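Lipolytic protein G-D-S-L family (Veillonella parvula DSM 2008, PDB 4RW0) probably hydrolyses ester bonds of lipid or other acylated substrates, as a member of the GDSL-like lipase/acylhydrolase family of the SGNH hydrolase clan. Local coordinates at residues A[50-53]-A[54-58]; A[145-148]-A[149-153]. All coordinates share one frame; numbering follows the deposited sequence.

Contacts 1 and 2 are two short stretches of helix, each a little over two turns long, that flank the five-stranded parallel sheet of an SGNH-type alpha/beta fold. Contact 1 lies on helix 48-59 and contact 2 on helix 145-154, which directly follows the edge strand 141-143. They sit on opposite sides of the chain's centre, their own centres 28 Å apart and their nearest atoms about 11 Å apart, so they do not touch. The sheet connects them indirectly: Met51, Ile55 and Trp58 pack on strand 4-10, Ile55 and Trp58 also on strand 69-73, and Phe145 reaches strand 69-73 as well. The sodium site of Asp30, Ile33 and Val36 includes no residue of either contact.

Contact 1 (A[50-53]-A[54-58]); sequences GMIY and NIENW
Asn54 meets Gly50 one turn back along the amphipathic alpha-helix 48-59, one of the helices packed against the parallel sheet of this SGNH-type fold. Its backbone N donates to Gly50 O at 3.0 Å. Its amide group sits beside the same carbonyl, because CG lies opposite the carbonyl carbon of Asn54 itself (chi1 -66°), and a water sits between them, 2.8 Å from Gly50 O and 3.0 Å from Asn54 OD1. ND2 is hydrogen-bonded to Glu43 OE1, which helps hold the rotation of the amide.

Ile55 comes next, on the buried face. While its N bonds to Met51 O, its CD1 crosses the selenomethionine stem obliquely, 4.0 Å from Met51 CG; both side chains also pack on Phe9, with Leu92 of helix 85-100 against Met51 and Leu98 against Ile55.

Glu56 N donates to Ile52 O, and the carboxylate of Glu56 is split between two neighbours. OE2 lies 3.6 Å from Ile52 CG2, whereas OE1 reaches the edge of the Tyr53 ring, near its plane. The Tyr53 and Glu56 side chains run side by side, ring and carboxylate planes 44° apart.

Asn57 lies on the exposed side: its N donates to Tyr53 O at 2.9 Å, and its side chain bends back until CG is 3.1 Å from Tyr53 O.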
loop_
_atom_site.group_PDB
_atom_site.type_symbol
_atom_site.label_atom_id
_atom_site.label_comp_id
_atom_site.label_asym_id
_atom_site.label_seq_id
_atom_site.Cartn_x
_atom_site.Cartn_y
_atom_site.Cartn_z
ATOM N N GLY A 50 1.739 -1.517 -14.106
ATOM C CA GLY A 50 2.843 -0.549 -14.000
ATOM C C GLY A 50 3.725 -0.715 -12.767
ATOM O O GLY A 50 4.973 -0.599 -12.798
HETATM N N MSE A 51 3.113 -1.069 -11.658
HETATM C CA MSE A 51 3.904 -1.367 -10.432
HETATM C C MSE A 51 4.817 -2.577 -10.619
HETATM O O MSE A 51 5.884 -2.618 -10.118
HETATM C CB MSE A 51 2.984 -1.594 -9.216
HETATM C CG MSE A 51 3.776 -1.891 -7.930
HETATM SE SE MSE A 51 2.627 -2.064 -6.284
HETATM C CE MSE A 51 1.892 -3.839 -6.708
ATOM N N ILE A 52 4.320 -3.634 -11.244
ATOM C CA ILE A 52 5.170 -4.783 -11.622
ATOM C C ILE A 52 6.382 -4.348 -12.369
ATOM O O ILE A 52 7.529 -4.769 -12.056
ATOM C CB ILE A 52 4.354 -5.858 -12.388
ATOM C CG1 ILE A 52 3.373 -6.487 -11.423
ATOM C CG2 ILE A 52 5.273 -6.952 -12.963
ATOM C CD1 ILE A 52 2.329 -7.384 -12.030
ATOM N N TYR A 53 6.194 -3.485 -13.339
ATOM C CA TYR A 53 7.357 -2.958 -14.052
ATOM C C TYR A 53 8.353 -2.241 -13.128
ATOM O O TYR A 53 9.580 -2.404 -13.234
ATOM C CB TYR A 53 6.973 -2.042 -15.225
ATOM C CG TYR A 53 6.055 -2.656 -16.275
ATOM C CD1 TYR A 53 6.055 -4.041 -16.574
ATOM C CD2 TYR A 53 5.133 -1.866 -16.934
ATOM C CE1 TYR A 53 5.162 -4.585 -17.506
ATOM C CE2 TYR A 53 4.224 -2.392 -17.860
ATOM C CZ TYR A 53 4.285 -3.757 -18.181
ATOM O OH TYR A 53 3.316 -4.146 -19.062
ATOM N N ASN A 54 7.827 -1.433 -12.190
ATOM C CA ASN A 54 8.714 -0.783 -11.213
ATOM C C ASN A 54 9.471 -1.757 -10.387
ATOM O O ASN A 54 10.640 -1.566 -10.097
ATOM C CB ASN A 54 7.937 0.190 -10.346
ATOM C CG ASN A 54 7.400 1.380 -11.148
ATOM O OD1 ASN A 54 7.933 1.760 -12.166
ATOM N ND2 ASN A 54 6.379 1.994 -10.637
ATOM N N ILE A 55 8.789 -2.844 -9.981
ATOM C CA ILE A 55 9.431 -3.827 -9.157
ATOM C C ILE A 55 10.524 -4.545 -9.949
ATOM O O ILE A 55 11.594 -4.806 -9.443
ATOM C CB ILE A 55 8.389 -4.848 -8.634
ATOM C CG1 ILE A 55 7.456 -4.162 -7.686
ATOM C CG2 ILE A 55 9.032 -5.950 -7.892
ATOM C CD1 ILE A 55 6.242 -5.026 -7.332
ATOM N N GLU A 56 10.230 -4.850 -11.190
ATOM C CA GLU A 56 11.248 -5.551 -12.050
ATOM C C GLU A 56 12.420 -4.662 -12.243
ATOM O O GLU A 56 13.567 -5.120 -12.185
ATOM C CB GLU A 56 10.689 -5.889 -13.440
ATOM C CG GLU A 56 9.527 -6.886 -13.479
ATOM C CD GLU A 56 8.794 -6.955 -14.861
ATOM O OE1 GLU A 56 8.959 -6.005 -15.675
ATOM O OE2 GLU A 56 7.984 -7.919 -15.097
ATOM N N ASN A 57 12.190 -3.363 -12.478
ATOM C CA ASN A 57 13.365 -2.483 -12.782
ATOM C C ASN A 57 14.242 -2.325 -11.558
ATOM O O ASN A 57 15.469 -2.270 -11.639
ATOM C CB ASN A 57 12.914 -1.093 -13.282
ATOM C CG ASN A 57 12.130 -1.164 -14.592
ATOM O OD1 ASN A 57 12.273 -2.113 -15.380
ATOM N ND2 ASN A 57 11.244 -0.205 -14.797
ATOM N N TRP A 58 13.632 -2.345 -10.384
ATOM C CA TRP A 58 14.448 -2.353 -9.166
ATOM C C TRP A 58 15.110 -3.712 -8.949
ATOM O O TRP A 58 16.290 -3.815 -8.584
ATOM C CB TRP A 58 13.568 -1.970 -7.923
ATOM C CG TRP A 58 14.179 -2.381 -6.609
ATOM C CD1 TRP A 58 15.149 -1.734 -5.975
ATOM C CD2 TRP A 58 13.895 -3.548 -5.853
ATOM N NE1 TRP A 58 15.519 -2.420 -4.852
ATOM C CE2 TRP A 58 14.716 -3.524 -4.737
ATOM C CE3 TRP A 58 13.010 -4.598 -6.002
ATOM C CZ2 TRP A 58 14.749 -4.532 -3.808
ATOM C CZ3 TRP A 58 12.966 -5.605 -4.997
ATOM C CH2 TRP A 58 13.865 -5.598 -3.964
HETATM O O HOH W 1 5.786 1.571 -14.314
#

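Contact 2 (A[145-148]-A[149-153])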
loop_
_atom_site.group_PDB
_atom_site.type_symbol
_atom_site.label_atom_id
_atom_site.label_comp_id
_atom_site.label_asym_id
_atom_site.label_seq_id
_atom_site.Cartn_x
_atom_site.Cartn_y
_atom_site.Cartn_z
ATOM N N PHE A 145 -5.199 -0.646 5.749
ATOM C CA PHE A 145 -5.489 0.776 5.723
ATOM C C PHE A 145 -6.952 1.061 5.497
ATOM O O PHE A 145 -7.487 2.100 5.938
ATOM C CB PHE A 145 -4.679 1.457 4.640
ATOM C CG PHE A 145 -3.179 1.417 4.841
ATOM C CD1 PHE A 145 -2.555 2.173 5.846
ATOM C CD2 PHE A 145 -2.364 0.687 3.969
ATOM C CE1 PHE A 145 -1.188 2.196 5.973
ATOM C CE2 PHE A 145 -0.992 0.711 4.099
ATOM C CZ PHE A 145 -0.388 1.467 5.113
ATOM N N TYR A 146 -7.608 0.178 4.739
ATOM C CA TYR A 146 -8.976 0.392 4.351
ATOM C C TYR A 146 -9.843 0.638 5.621
ATOM O O TYR A 146 -10.595 1.619 5.683
ATOM C CB TYR A 146 -9.577 -0.845 3.608
ATOM C CG TYR A 146 -11.031 -0.642 3.204
ATOM C CD1 TYR A 146 -12.078 -0.864 4.091
ATOM C CD2 TYR A 146 -11.354 -0.202 1.947
ATOM C CE1 TYR A 146 -13.399 -0.614 3.740
ATOM C CE2 TYR A 146 -12.644 0.053 1.599
ATOM C CZ TYR A 146 -13.678 -0.174 2.495
ATOM O OH TYR A 146 -14.962 0.133 2.041
ATOM N N THR A 147 -9.682 -0.230 6.602
ATOM C CA THR A 147 -10.504 -0.183 7.813
ATOM C C THR A 147 -10.217 1.059 8.651
ATOM O O THR A 147 -11.121 1.732 9.155
ATOM C CB THR A 147 -10.326 -1.447 8.623
ATOM O OG1 THR A 147 -10.731 -2.544 7.823
ATOM C CG2 THR A 147 -11.264 -1.443 9.872
ATOM N N THR A 148 -8.952 1.418 8.733
ATOM C CA THR A 148 -8.540 2.616 9.429
ATOM C C THR A 148 -9.220 3.870 8.978
ATOM O O THR A 148 -9.758 4.619 9.788
ATOM C CB THR A 148 -6.980 2.767 9.313
ATOM O OG1 THR A 148 -6.356 1.620 9.845
ATOM C CG2 THR A 148 -6.524 3.925 10.070
ATOM N N LEU A 149 -9.231 4.145 7.694
ATOM C CA LEU A 149 -9.879 5.318 7.218
ATOM C C LEU A 149 -11.410 5.196 7.128
ATOM O O LEU A 149 -12.114 6.223 7.258
ATOM C CB LEU A 149 -9.322 5.741 5.873
ATOM C CG LEU A 149 -7.811 6.177 5.972
ATOM C CD1 LEU A 149 -7.424 7.057 4.808
ATOM C CD2 LEU A 149 -7.466 6.976 7.240
ATOM N N PHE A 150 -11.911 3.984 6.850
ATOM C CA PHE A 150 -13.365 3.796 6.764
ATOM C C PHE A 150 -14.014 4.150 8.104
ATOM O O PHE A 150 -14.966 4.906 8.156
ATOM C CB PHE A 150 -13.710 2.334 6.398
ATOM C CG PHE A 150 -15.209 2.085 6.358
ATOM C CD1 PHE A 150 -15.961 2.503 5.293
ATOM C CD2 PHE A 150 -15.870 1.494 7.444
ATOM C CE1 PHE A 150 -17.357 2.301 5.277
ATOM C CE2 PHE A 150 -17.268 1.316 7.450
ATOM C CZ PHE A 150 -17.994 1.693 6.356
ATOM N N GLU A 151 -13.457 3.619 9.162
ATOM C CA GLU A 151 -13.976 3.878 10.544
ATOM C C GLU A 151 -13.847 5.320 10.963
ATOM O O GLU A 151 -14.774 5.919 11.534
ATOM C CB GLU A 151 -13.294 2.961 11.539
ATOM C CG GLU A 151 -13.747 1.525 11.322
ATOM C CD GLU A 151 -13.139 0.512 12.273
ATOM O OE1 GLU A 151 -12.212 0.831 13.053
ATOM O OE2 GLU A 151 -13.591 -0.655 12.215
ATOM N N ALA A 152 -12.732 5.933 10.608
ATOM C CA ALA A 152 -12.517 7.302 10.977
ATOM C C ALA A 152 -13.464 8.185 10.240
ATOM O O ALA A 152 -14.093 9.146 10.810
ATOM C CB ALA A 152 -11.069 7.701 10.646
ATOM N N ASP A 153 -13.587 7.962 8.933
ATOM C CA ASP A 153 -14.493 8.812 8.141
ATOM C C ASP A 153 -15.987 8.615 8.584
ATOM O O ASP A 153 -16.787 9.578 8.626
ATOM C CB ASP A 153 -14.341 8.507 6.665
ATOM C CG ASP A 153 -15.317 9.209 5.829
ATOM O OD1 ASP A 153 -15.067 10.410 5.451
ATOM O OD2 ASP A 153 -16.293 8.479 5.471
#
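Tyr146 and Phe150 lie one helical turn apart on alpha-helix 145-154, which follows edge strand 141-143 in this alpha/beta fold. Backbone hydrogen bonds set the i to i+4 spacing. Leu149 N donates to Phe145 O, Phe150 N to Tyr146 O at 2.9 Å and Glu151 N to Thr147 O at 3.0 Å; the fourth, from Ala152 N to Thr148 O, is weak at 3.4 Å.

The aromatic pairing rests on matching torsions: in both residues CG stands opposite the backbone N (chi1 179° in Tyr146, 178° in Phe150), which sends the rings out side by side. Their planes are only 14° from parallel, but the rings are slid so far apart, with centroids separated by 6.0 Å, that they barely overlap. The nearest side-chain approach is Tyr146 CE1 to Phe150 CB, at 4.0 Å. Asp121 shares a hydrogen bond with Tyr146 OH, while Gln112 touches both side chains.

Polar groups at the start of the helix are gathered by Asp144, whose carboxylate bonds to Thr147 OG1 and whose carbonyl is weakly bonded to Thr148 OG1. Thr147 bonds through OG1, and its methyl lies alongside the extended Glu151 chain, CG2 3.4 Å from Glu151 OE2.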